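Local coordinates for protein oxidoreductase (Listeria innocua, PDB 3E18) that binds NAD and is probably a dehydrogenase of the GFO/IDH/MocA type whose substrate is not known, at residues 125-130 with 305-310; 132-137 with 237-242; 175-180 with 251-256; 202-205 with 209-212. All blocks are in the same frame, centred on the assembly; numbering follows the deposited sequence.

Interaction 1: 125-130 with 305-310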
# COMPACT_ATOMS: atom_id res chain seq x y z
N ARG A 125 -1.55 -3.72 -23.51
CA ARG A 125 -0.57 -3.85 -22.41
C ARG A 125 -0.52 -5.24 -21.78
O ARG A 125 0.31 -5.50 -20.90
CB ARG A 125 -0.71 -2.71 -21.41
CG ARG A 125 -0.29 -1.37 -22.05
CD ARG A 125 0.10 -0.33 -21.03
NE ARG A 125 0.63 0.87 -21.67
CZ ARG A 125 1.92 1.15 -21.85
NH1 ARG A 125 2.88 0.32 -21.46
NH2 ARG A 125 2.25 2.30 -22.43
N ARG A 126 -1.38 -6.15 -22.25
CA ARG A 126 -1.24 -7.56 -21.92
C ARG A 126 0.04 -8.15 -22.51
O ARG A 126 0.54 -9.15 -22.03
CB ARG A 126 -2.43 -8.36 -22.44
CG ARG A 126 -3.71 -8.08 -21.74
CD ARG A 126 -4.75 -9.07 -22.20
NE ARG A 126 -6.07 -8.69 -21.72
CZ ARG A 126 -7.11 -9.52 -21.74
NH1 ARG A 126 -6.97 -10.72 -22.25
NH2 ARG A 126 -8.30 -9.12 -21.30
N TRP A 127 0.58 -7.48 -23.53
CA TRP A 127 1.83 -7.89 -24.17
C TRP A 127 3.07 -7.19 -23.57
O TRP A 127 4.19 -7.42 -24.02
CB TRP A 127 1.75 -7.64 -25.69
CG TRP A 127 0.93 -8.68 -26.46
CD1 TRP A 127 1.42 -9.74 -27.16
CD2 TRP A 127 -0.50 -8.73 -26.60
NE1 TRP A 127 0.39 -10.45 -27.74
CE2 TRP A 127 -0.80 -9.86 -27.41
CE3 TRP A 127 -1.56 -7.94 -26.12
CZ2 TRP A 127 -2.11 -10.22 -27.75
CZ3 TRP A 127 -2.88 -8.30 -26.47
CH2 TRP A 127 -3.14 -9.43 -27.28
N ASP A 128 2.87 -6.33 -22.57
CA ASP A 128 3.97 -5.61 -21.92
C ASP A 128 4.97 -6.60 -21.30
O ASP A 128 4.57 -7.55 -20.62
CB ASP A 128 3.45 -4.65 -20.85
CG ASP A 128 3.11 -3.27 -21.39
OD1 ASP A 128 3.17 -3.05 -22.63
OD2 ASP A 128 2.79 -2.37 -20.57
N GLU A 129 6.25 -6.39 -21.57
CA GLU A 129 7.32 -7.31 -21.14
C GLU A 129 7.42 -7.47 -19.61
O GLU A 129 7.52 -8.59 -19.10
CB GLU A 129 8.66 -6.83 -21.71
CG GLU A 129 9.68 -7.94 -21.86
CD GLU A 129 10.94 -7.52 -22.62
OE1 GLU A 129 10.93 -6.50 -23.34
OE2 GLU A 129 11.96 -8.24 -22.47
N ASP A 130 7.34 -6.35 -18.89
CA ASP A 130 7.30 -6.37 -17.43
C ASP A 130 6.15 -7.23 -16.89
O ASP A 130 6.34 -8.01 -15.96
CB ASP A 130 7.20 -4.96 -16.87
CG ASP A 130 5.96 -4.23 -17.35
OD1 ASP A 130 5.81 -4.04 -18.57
OD2 ASP A 130 5.16 -3.83 -16.49
N PRO A 305 -0.09 -14.89 -30.90
CA PRO A 305 0.67 -13.91 -31.67
C PRO A 305 0.38 -12.50 -31.19
O PRO A 305 -0.23 -12.34 -30.13
CB PRO A 305 0.12 -14.10 -33.09
CG PRO A 305 -1.29 -14.53 -32.88
CD PRO A 305 -1.32 -15.31 -31.59
N SER A 306 0.81 -11.49 -31.95
CA SER A 306 0.51 -10.10 -31.66
C SER A 306 -1.00 -9.88 -31.63
O SER A 306 -1.77 -10.71 -32.11
CB SER A 306 1.16 -9.19 -32.72
OG SER A 306 0.43 -9.21 -33.95
N PHE A 307 -1.42 -8.76 -31.03
CA PHE A 307 -2.85 -8.41 -30.97
C PHE A 307 -3.52 -8.46 -32.35
O PHE A 307 -4.52 -9.13 -32.55
CB PHE A 307 -3.03 -7.03 -30.33
CG PHE A 307 -4.45 -6.55 -30.36
CD1 PHE A 307 -5.33 -6.90 -29.34
CD2 PHE A 307 -4.92 -5.76 -31.41
CE1 PHE A 307 -6.64 -6.47 -29.37
CE2 PHE A 307 -6.24 -5.33 -31.45
CZ PHE A 307 -7.10 -5.68 -30.43
N TYR A 308 -2.94 -7.75 -33.31
CA TYR A 308 -3.55 -7.65 -34.63
C TYR A 308 -3.50 -8.93 -35.45
O TYR A 308 -4.40 -9.16 -36.25
CB TYR A 308 -2.93 -6.48 -35.41
CG TYR A 308 -3.67 -5.18 -35.23
CD1 TYR A 308 -3.05 -4.09 -34.62
CD2 TYR A 308 -4.99 -5.03 -35.67
CE1 TYR A 308 -3.72 -2.88 -34.46
CE2 TYR A 308 -5.66 -3.83 -35.51
CZ TYR A 308 -5.02 -2.76 -34.92
OH TYR A 308 -5.68 -1.57 -34.76
N ASN A 309 -2.50 -9.79 -35.22
CA ASN A 309 -2.48 -11.09 -35.88
C ASN A 309 -3.51 -12.01 -35.26
O ASN A 309 -4.13 -12.83 -35.95
CB ASN A 309 -1.09 -11.74 -35.84
CG ASN A 309 -0.16 -11.16 -36.88
OD1 ASN A 309 -0.59 -10.72 -37.95
ND2 ASN A 309 1.13 -11.14 -36.58
N ASN A 310 -3.70 -11.86 -33.96
CA ASN A 310 -4.77 -12.60 -33.30
C ASN A 310 -6.17 -12.17 -33.78
O ASN A 310 -7.05 -13.01 -33.96
CB ASN A 310 -4.67 -12.45 -31.79
CG ASN A 310 -5.79 -13.17 -31.08
OD1 ASN A 310 -6.55 -12.57 -30.32
ND2 ASN A 310 -5.94 -14.44 -31.38

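Interaction 2: 132-137 with 237-242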
# COMPACT_ATOMS: atom_id res chain seq x y z
N LEU A 132 4.61 -9.66 -18.54
CA LEU A 132 4.84 -11.05 -18.94
C LEU A 132 5.90 -11.76 -18.07
O LEU A 132 5.81 -12.98 -17.86
CB LEU A 132 5.16 -11.16 -20.44
CG LEU A 132 3.97 -10.82 -21.37
CD1 LEU A 132 4.39 -10.88 -22.84
CD2 LEU A 132 2.75 -11.71 -21.13
N ILE A 133 6.85 -10.99 -17.54
CA ILE A 133 7.75 -11.48 -16.46
C ILE A 133 6.94 -11.92 -15.22
O ILE A 133 7.16 -13.02 -14.71
CB ILE A 133 8.83 -10.45 -16.09
CG1 ILE A 133 9.80 -10.27 -17.26
CG2 ILE A 133 9.61 -10.87 -14.84
CD1 ILE A 133 10.71 -9.08 -17.12
N ILE A 134 6.00 -11.09 -14.77
CA ILE A 134 5.13 -11.45 -13.64
C ILE A 134 4.27 -12.68 -13.95
O ILE A 134 4.06 -13.56 -13.09
CB ILE A 134 4.22 -10.23 -13.21
CG1 ILE A 134 5.08 -8.99 -12.91
CG2 ILE A 134 3.38 -10.57 -12.00
CD1 ILE A 134 6.06 -9.16 -11.73
N LYS A 135 3.77 -12.74 -15.18
CA LYS A 135 2.98 -13.88 -15.65
C LYS A 135 3.83 -15.14 -15.64
O LYS A 135 3.37 -16.19 -15.22
CB LYS A 135 2.43 -13.60 -17.05
CG LYS A 135 1.47 -14.65 -17.57
CD LYS A 135 0.74 -14.12 -18.79
CE LYS A 135 -0.53 -14.91 -19.06
NZ LYS A 135 -0.21 -16.19 -19.74
N GLU A 136 5.07 -15.03 -16.10
CA GLU A 136 6.01 -16.17 -15.99
C GLU A 136 6.20 -16.63 -14.54
O GLU A 136 6.05 -17.82 -14.23
CB GLU A 136 7.36 -15.83 -16.65
CG GLU A 136 8.42 -16.96 -16.58
CD GLU A 136 8.16 -18.15 -17.51
OE1 GLU A 136 7.19 -18.12 -18.29
OE2 GLU A 136 8.95 -19.13 -17.46
N MET A 137 6.48 -15.67 -13.64
CA MET A 137 6.65 -15.97 -12.22
C MET A 137 5.40 -16.62 -11.63
O MET A 137 5.50 -17.59 -10.88
CB MET A 137 7.03 -14.71 -11.42
CG MET A 137 8.35 -14.10 -11.82
SD MET A 137 8.68 -12.51 -11.06
CE MET A 137 8.73 -12.96 -9.33
N PRO A 237 8.32 1.15 -7.07
CA PRO A 237 8.47 0.16 -8.16
C PRO A 237 7.23 -0.11 -9.01
O PRO A 237 6.09 -0.05 -8.50
CB PRO A 237 8.87 -1.14 -7.42
CG PRO A 237 8.59 -0.89 -6.01
CD PRO A 237 8.75 0.58 -5.79
N ARG A 238 7.46 -0.46 -10.27
CA ARG A 238 6.41 -0.88 -11.18
C ARG A 238 5.68 -2.11 -10.63
O ARG A 238 4.46 -2.15 -10.62
CB ARG A 238 6.99 -1.12 -12.58
CG ARG A 238 6.03 -1.65 -13.63
CD ARG A 238 4.94 -0.67 -14.05
NE ARG A 238 3.95 -1.36 -14.88
CZ ARG A 238 2.90 -2.03 -14.42
NH1 ARG A 238 2.63 -2.10 -13.12
NH2 ARG A 238 2.09 -2.62 -15.28
N TRP A 239 6.44 -3.10 -10.15
CA TRP A 239 5.84 -4.35 -9.61
C TRP A 239 6.49 -4.71 -8.27
O TRP A 239 7.69 -4.54 -8.10
CB TRP A 239 6.07 -5.50 -10.58
CG TRP A 239 5.21 -5.43 -11.85
CD1 TRP A 239 5.59 -4.97 -13.08
CD2 TRP A 239 3.86 -5.85 -11.97
NE1 TRP A 239 4.54 -5.07 -13.97
CE2 TRP A 239 3.47 -5.62 -13.31
CE3 TRP A 239 2.93 -6.42 -11.08
CZ2 TRP A 239 2.19 -5.92 -13.79
CZ3 TRP A 239 1.66 -6.72 -11.55
CH2 TRP A 239 1.30 -6.47 -12.88
N TYR A 240 5.68 -5.17 -7.32
CA TYR A 240 6.21 -5.70 -6.08
C TYR A 240 5.28 -6.85 -5.75
O TYR A 240 4.09 -6.64 -5.55
CB TYR A 240 6.21 -4.65 -4.96
CG TYR A 240 6.69 -5.16 -3.60
CD1 TYR A 240 8.05 -5.29 -3.31
CD2 TYR A 240 5.77 -5.51 -2.61
CE1 TYR A 240 8.49 -5.76 -2.05
CE2 TYR A 240 6.19 -5.97 -1.36
CZ TYR A 240 7.54 -6.10 -1.09
OH TYR A 240 7.94 -6.55 0.15
N VAL A 241 5.82 -8.06 -5.75
CA VAL A 241 4.96 -9.25 -5.66
C VAL A 241 5.43 -10.19 -4.57
O VAL A 241 6.61 -10.34 -4.35
CB VAL A 241 4.84 -9.99 -7.04
CG1 VAL A 241 4.07 -9.13 -8.07
CG2 VAL A 241 6.23 -10.37 -7.61
N LYS A 242 4.50 -10.86 -3.90
CA LYS A 242 4.83 -11.68 -2.76
C LYS A 242 4.23 -13.05 -2.95
O LYS A 242 3.09 -13.17 -3.38
CB LYS A 242 4.25 -11.09 -1.47
CG LYS A 242 4.88 -9.76 -1.03
CD LYS A 242 4.26 -9.26 0.29
CE LYS A 242 4.80 -10.03 1.49
NZ LYS A 242 3.90 -9.83 2.66

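Interaction 3: 175-180 with 251-256. With NAD (nicotinamide-adenine-dinucleotide), chain E.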
# COMPACT_ATOMS: atom_id res chain seq x y z
N LEU A 175 -9.71 5.59 -15.74
CA LEU A 175 -10.12 5.25 -17.09
C LEU A 175 -8.96 5.21 -18.10
O LEU A 175 -9.05 4.58 -19.14
CB LEU A 175 -11.25 6.19 -17.54
CG LEU A 175 -12.58 5.92 -16.83
CD1 LEU A 175 -13.62 6.99 -17.15
CD2 LEU A 175 -13.09 4.55 -17.21
N ASP A 176 -7.86 5.87 -17.76
CA ASP A 176 -6.72 5.95 -18.66
C ASP A 176 -5.74 4.80 -18.39
O ASP A 176 -5.61 3.89 -19.19
CB ASP A 176 -6.04 7.30 -18.50
CG ASP A 176 -5.00 7.58 -19.56
OD1 ASP A 176 -4.75 6.72 -20.43
OD2 ASP A 176 -4.40 8.68 -19.52
N TRP A 177 -5.05 4.86 -17.26
CA TRP A 177 -4.07 3.83 -16.92
C TRP A 177 -4.69 2.69 -16.14
O TRP A 177 -4.27 1.54 -16.26
CB TRP A 177 -2.93 4.46 -16.13
CG TRP A 177 -1.73 4.76 -16.95
CD1 TRP A 177 -1.30 5.99 -17.35
CD2 TRP A 177 -0.80 3.81 -17.49
NE1 TRP A 177 -0.15 5.87 -18.11
CE2 TRP A 177 0.18 4.54 -18.20
CE3 TRP A 177 -0.69 2.41 -17.42
CZ2 TRP A 177 1.25 3.92 -18.85
CZ3 TRP A 177 0.39 1.80 -18.06
CH2 TRP A 177 1.34 2.56 -18.77
N GLY A 178 -5.67 3.01 -15.32
CA GLY A 178 -6.31 2.00 -14.47
C GLY A 178 -6.82 0.82 -15.25
O GLY A 178 -6.61 -0.32 -14.84
N VAL A 179 -7.49 1.08 -16.38
CA VAL A 179 -8.01 0.01 -17.21
C VAL A 179 -6.89 -0.95 -17.67
O VAL A 179 -7.09 -2.15 -17.64
CB VAL A 179 -8.88 0.54 -18.39
CG1 VAL A 179 -8.11 1.50 -19.23
CG2 VAL A 179 -9.42 -0.58 -19.26
N HIS A 180 -5.73 -0.44 -18.07
CA HIS A 180 -4.59 -1.32 -18.41
C HIS A 180 -4.16 -2.20 -17.24
O HIS A 180 -3.95 -3.40 -17.40
CB HIS A 180 -3.36 -0.49 -18.77
CG HIS A 180 -3.41 0.11 -20.12
ND1 HIS A 180 -3.79 -0.60 -21.24
CD2 HIS A 180 -3.08 1.35 -20.56
CE1 HIS A 180 -3.69 0.18 -22.30
NE2 HIS A 180 -3.26 1.37 -21.91
N HIS A 251 11.59 -2.72 -10.88
CA HIS A 251 11.66 -1.30 -10.54
C HIS A 251 10.94 -0.39 -11.53
O HIS A 251 10.16 0.48 -11.13
CB HIS A 251 13.11 -0.86 -10.42
CG HIS A 251 13.83 -1.51 -9.29
ND1 HIS A 251 13.64 -1.14 -7.98
CD2 HIS A 251 14.75 -2.50 -9.27
CE1 HIS A 251 14.41 -1.88 -7.20
NE2 HIS A 251 15.09 -2.72 -7.96
N ASP A 252 11.18 -0.63 -12.81
CA ASP A 252 10.91 0.35 -13.84
C ASP A 252 10.68 -0.35 -15.19
O ASP A 252 10.79 -1.58 -15.28
CB ASP A 252 12.11 1.31 -13.90
CG ASP A 252 11.86 2.53 -14.76
OD1 ASP A 252 12.65 2.74 -15.72
OD2 ASP A 252 10.88 3.26 -14.50
N TRP A 253 10.35 0.43 -16.21
CA TRP A 253 10.18 -0.04 -17.59
C TRP A 253 11.44 -0.66 -18.20
O TRP A 253 11.35 -1.43 -19.16
CB TRP A 253 9.69 1.09 -18.50
CG TRP A 253 8.42 1.76 -18.05
CD1 TRP A 253 8.28 3.06 -17.63
CD2 TRP A 253 7.11 1.17 -17.96
NE1 TRP A 253 6.96 3.30 -17.28
CE2 TRP A 253 6.23 2.16 -17.49
CE3 TRP A 253 6.61 -0.11 -18.24
CZ2 TRP A 253 4.87 1.92 -17.28
CZ3 TRP A 253 5.26 -0.35 -18.05
CH2 TRP A 253 4.40 0.66 -17.57
N ASP A 254 12.61 -0.33 -17.65
CA ASP A 254 13.87 -0.94 -18.10
C ASP A 254 14.04 -2.41 -17.64
O ASP A 254 15.01 -3.06 -18.01
CB ASP A 254 15.07 -0.06 -17.70
CG ASP A 254 15.28 0.03 -16.18
OD1 ASP A 254 14.46 -0.50 -15.39
OD2 ASP A 254 16.29 0.65 -15.77
N LEU A 255 13.10 -2.89 -16.82
CA LEU A 255 13.04 -4.31 -16.38
C LEU A 255 14.11 -4.70 -15.35
O LEU A 255 14.37 -5.89 -15.15
CB LEU A 255 13.06 -5.27 -17.58
CG LEU A 255 11.82 -5.61 -18.41
CD1 LEU A 255 10.68 -4.58 -18.36
CD2 LEU A 255 12.23 -5.89 -19.83
N SER A 256 14.73 -3.71 -14.71
CA SER A 256 15.64 -3.98 -13.60
C SER A 256 14.86 -4.47 -12.39
O SER A 256 13.71 -4.09 -12.18
CB SER A 256 16.44 -2.73 -13.21
OG SER A 256 15.58 -1.72 -12.71
PA NAD E . -6.59 12.31 -29.31
O1A NAD E . -5.14 12.48 -29.51
O2A NAD E . -7.27 13.49 -28.74
O5B NAD E . -7.29 11.87 -30.69
C5B NAD E . -8.66 11.57 -30.81
C4B NAD E . -9.06 11.88 -32.25
O4B NAD E . -10.39 11.49 -32.51
C3B NAD E . -8.96 13.38 -32.54
O3B NAD E . -8.17 13.58 -33.68
C2B NAD E . -10.40 13.79 -32.79
O2B NAD E . -10.51 14.82 -33.74
C1B NAD E . -11.03 12.49 -33.27
N9A NAD E . -12.48 12.43 -33.05
C8A NAD E . -13.20 12.93 -32.00
N7A NAD E . -14.51 12.65 -32.19
C5A NAD E . -14.63 11.97 -33.36
C6A NAD E . -15.73 11.46 -34.03
N6A NAD E . -16.92 11.44 -33.43
N1A NAD E . -15.54 10.80 -35.24
C2A NAD E . -14.28 10.67 -35.78
N3A NAD E . -13.19 11.19 -35.10
C4A NAD E . -13.37 11.83 -33.91
O3 NAD E . -6.84 11.03 -28.34
PN NAD E . -5.83 9.81 -28.17
O1N NAD E . -4.88 10.10 -27.07
O2N NAD E . -5.33 9.35 -29.49
O5D NAD E . -6.83 8.66 -27.58
C5D NAD E . -7.95 8.18 -28.29
C4D NAD E . -8.39 6.81 -27.71
O4D NAD E . -7.28 5.94 -27.63
C3D NAD E . -8.94 6.92 -26.29
O3D NAD E . -9.95 5.94 -26.11
C2D NAD E . -7.77 6.55 -25.40
O2D NAD E . -8.24 5.93 -24.22
C1D NAD E . -7.02 5.56 -26.28
N1N NAD E . -5.56 5.44 -26.01
C2N NAD E . -5.08 4.19 -25.74
C3N NAD E . -3.74 3.96 -25.49
C7N NAD E . -3.25 2.54 -25.43
O7N NAD E . -1.95 2.28 -24.98
N7N NAD E . -4.05 1.54 -25.83
C4N NAD E . -2.83 5.03 -25.54
C5N NAD E . -3.32 6.31 -25.83
C6N NAD E . -4.68 6.50 -26.08

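Interaction 4: 202-205 with 209-212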
# COMPACT_ATOMS: atom_id res chain seq x y z
N PHE A 202 -7.39 13.95 -6.17
CA PHE A 202 -7.78 15.18 -6.86
C PHE A 202 -6.84 16.29 -6.45
O PHE A 202 -7.27 17.44 -6.26
CB PHE A 202 -9.22 15.55 -6.52
CG PHE A 202 -10.23 14.59 -7.06
CD1 PHE A 202 -10.67 14.71 -8.37
CD2 PHE A 202 -10.76 13.60 -6.25
CE1 PHE A 202 -11.62 13.83 -8.87
CE2 PHE A 202 -11.71 12.72 -6.75
CZ PHE A 202 -12.14 12.83 -8.07
N ALA A 203 -5.56 15.95 -6.33
CA ALA A 203 -4.54 16.87 -5.85
C ALA A 203 -4.21 17.95 -6.87
O ALA A 203 -3.69 19.01 -6.52
CB ALA A 203 -3.29 16.09 -5.49
N LEU A 204 -4.52 17.68 -8.14
CA LEU A 204 -4.31 18.68 -9.18
C LEU A 204 -5.49 19.65 -9.31
O LEU A 204 -5.37 20.71 -9.92
CB LEU A 204 -3.99 18.01 -10.52
CG LEU A 204 -2.61 17.36 -10.59
CD1 LEU A 204 -2.33 16.84 -11.98
CD2 LEU A 204 -1.51 18.31 -10.16
N GLY A 205 -6.63 19.28 -8.72
CA GLY A 205 -7.80 20.16 -8.69
C GLY A 205 -8.72 20.06 -9.89
O GLY A 205 -9.59 20.91 -10.07
N ASP A 209 -10.15 12.41 -11.61
CA ASP A 209 -9.05 11.91 -10.79
C ASP A 209 -7.70 11.97 -11.50
O ASP A 209 -7.60 11.66 -12.69
CB ASP A 209 -9.35 10.47 -10.36
CG ASP A 209 -9.38 9.50 -11.53
OD1 ASP A 209 -10.39 9.44 -12.26
OD2 ASP A 209 -8.38 8.77 -11.72
N ASP A 210 -6.67 12.39 -10.77
CA ASP A 210 -5.32 12.45 -11.34
C ASP A 210 -4.51 11.24 -10.86
O ASP A 210 -3.32 11.10 -11.14
CB ASP A 210 -4.63 13.78 -11.02
CG ASP A 210 -4.55 14.07 -9.52
OD1 ASP A 210 -3.86 13.31 -8.81
OD2 ASP A 210 -5.14 15.07 -9.06
N GLY A 211 -5.18 10.37 -10.12
CA GLY A 211 -4.55 9.18 -9.65
C GLY A 211 -5.52 8.44 -8.76
O GLY A 211 -6.55 8.96 -8.39
N PHE A 212 -5.14 7.23 -8.38
CA PHE A 212 -5.96 6.42 -7.48
C PHE A 212 -5.14 5.34 -6.82
O PHE A 212 -4.00 5.08 -7.22
CB PHE A 212 -7.14 5.80 -8.23
CG PHE A 212 -6.74 4.73 -9.21
CD1 PHE A 212 -6.86 3.39 -8.87
CD2 PHE A 212 -6.27 5.06 -10.48
CE1 PHE A 212 -6.49 2.39 -9.76
CE2 PHE A 212 -5.91 4.06 -11.38
CZ PHE A 212 -6.02 2.73 -11.01

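Interaction 1: 125-130 with 305-310
With CG of Trp127 beside its backbone N (chi1 -77°) and the ring turned across that bond (chi2 -99°), the indole reaches out to the 305-310 segment. Phe307 answers with CG anti to its own backbone N (chi1 174°), which leads its ring away and presents CB to the indole. This CB lies over one face of the six-membered ring, 4.1 Å from the Trp127 centroid, a CH-pi contact. Trp127 CH2 in turn meets the edge of the Phe307 ring, with CD1 of Phe307 at 3.9 Å, and the two side chains cross at about a right angle. The indole also makes the one hydrogen bond between the segments: Trp127 NE1 donates to Pro305 O at 3.1 Å, a bent bond that approaches the oxygen from outside the carbonyl plane. Pro305 follows a cis peptide bond, and Ser306 OG caps the next helix by accepting from Asn309 N at 3.2 Å. The Phe307 ring also packs on Met120 and meets His122 edge-to-face, both on strand 119-122, an outermost strand of the parallel sheet. The indole thus bridges the 3-10 turn just ahead of helix 129-140 and the N-terminus of helix 307-315, which lies against the NAD-binding Rossmann fold.

Interaction 2: 132-137 with 237-242
Ile134 lies across the indole of Trp239 with its CG1 branch over the face of the five-membered ring. CG1 is 3.6 Å from the Trp239 ring centroid and close to the ring normal, a CH-pi contact, and its closest approach to a single ring atom is 3.5 Å, to Trp239 CD2. The isoleucine torsions explain the fit: CG1 stands beside the backbone N (chi1 -55°), and a further bend at chi2 (-63°) brings CD1 over to the strand, between Trp239 and Val241. There CD1 rests 3.8 Å from Trp239 CB and 4.2 Å from Val241 CG1, spanning two residues whose side chains share one side of the strand.

One helical turn later, Met137 takes up the other branch of the valine. Its chain runs extended as far as SD and then bends, bringing CE to 4.0 Å from Val241 CG2.

The guanidinium of Arg238 lies against the opposite face of the Trp239 indole, with Trp239 NE1 over its centre and Arg238 NH1 toward the indole rim, so that the ring is held between an aliphatic branch and a cationic group. Its polar edge is satisfied by Asp130, which accepts from Trp239 NE1 and also forms a salt bridge with Arg238. Arg238 and Trp239 both face Ile250 on the neighbouring strand, a classic beta bulge. Tyr240 points away from the helix and hydrogen-bonds through OH to the backbone O of Ile234 of the second subunit. The axes of segments 132-137 and 239-242 run nearly parallel, 7° apart in direction and 10.7 Å at closest approach, in the helix-on-sheet packing of the GFO/IDH/MocA C-terminal domain.

Interaction 3: 175-180 with 251-256
A tight turn between strands 246-250 and 257-262 brings Trp253 against Trp177 of the helix that borders the NAD pocket. The two indoles come from opposite directions and meet through the ends of their six-membered rings, Trp177 CH2 lying 3.8 Å from Trp253 CH2. Their planes are 30° apart and the centroids 5.9 Å, so the rings have slid past one another and hardly overlap; this is a small apolar contact at the surface rather than a full stack. The turn itself is type I from Asp252 to Leu255, closed by Leu255 N to Asp252 O at 3.1 Å. An Asx turn overlaps it, in which Asp254 OD1 accepts a nearly straight bond from Ser256 N at 3.3 Å, coming from above the carboxylate plane. On the helix, His180 CD2 lies over one face of the Trp177 indole, toward its rim. The histidine edge is turned to the coenzyme, with His180 NE2 3.5 Å from O7N of the NAD carboxamide. Nearby, Asp176 pairs with Lys96, an NAD-binding residue. Around this contact, helix 173-188 packs against helix 325-344 through Leu175 and Val179, while Leu255 and Trp253 place the turn against the start of helix 129-140.

Interaction 4: 202-205 with 209-212
Asp210 OD2 accepts from Leu204 N at 2.8 Å, in a bond that is nearly straight (165°) and reaches the oxygen from above the carboxylate plane. Ala203 N lies almost as close to OD2, at 2.9 Å, but its angle is too poor for a hydrogen bond. The carboxylate is placed there by a chi1 of 57°, which sets CG between the backbone N and the carbonyl carbon and directs it into the turn. Its second oxygen, OD1, bonds to Ser201 OG, so the side chain holds both the turn and the end of the preceding strand. Leu204 lies obliquely across it, CB 3.5 Å from OD2 and CD1 3.9 Å from Asp210 CB. Phe202 reaches over to the other arm of the loop, where its CE1 is 3.4 Å from Asp209 N. The neighbouring carboxylate, that of Asp209, turns aside to bond with Val174 N at the start of helix 173-188. Ala203 and Leu204 also pack on Phe147 and Pro287 of the second subunit. Phe202 to Gly205 form a type I turn, closed by Gly205 N to Phe202 O at 3.1 Å; it belongs to the loop joining antiparallel strands 193-201 and 211-218, a beta hairpin of the C-terminal domain's large mixed sheet.

How the interactions relate
Interactions 1, 2 and 3 form one connected group around the start of helix 129-140. Asp130, within 125-130, joins interactions 1 and 2, its OD2 lying 2.9 Å from Trp239 NE1, and interaction 3 touches the same aspartate through Trp253. Arg125 of interaction 1 lies against Trp177 and His180 of interaction 3, and His180 in turn faces the nicotinamide carboxamide of NAD. Interactions 2 and 3 have centres about 11 Å apart and meet through Arg238 N and His251 O, 3.0 Å apart. Interaction 4 stands about 30 Å from interaction 1 (centres), yet touches interaction 3, where Phe212 CZ lies 3.5 Å from Gly178 CA. Interactions 2 and 4 share the large sheet and both touch the second subunit.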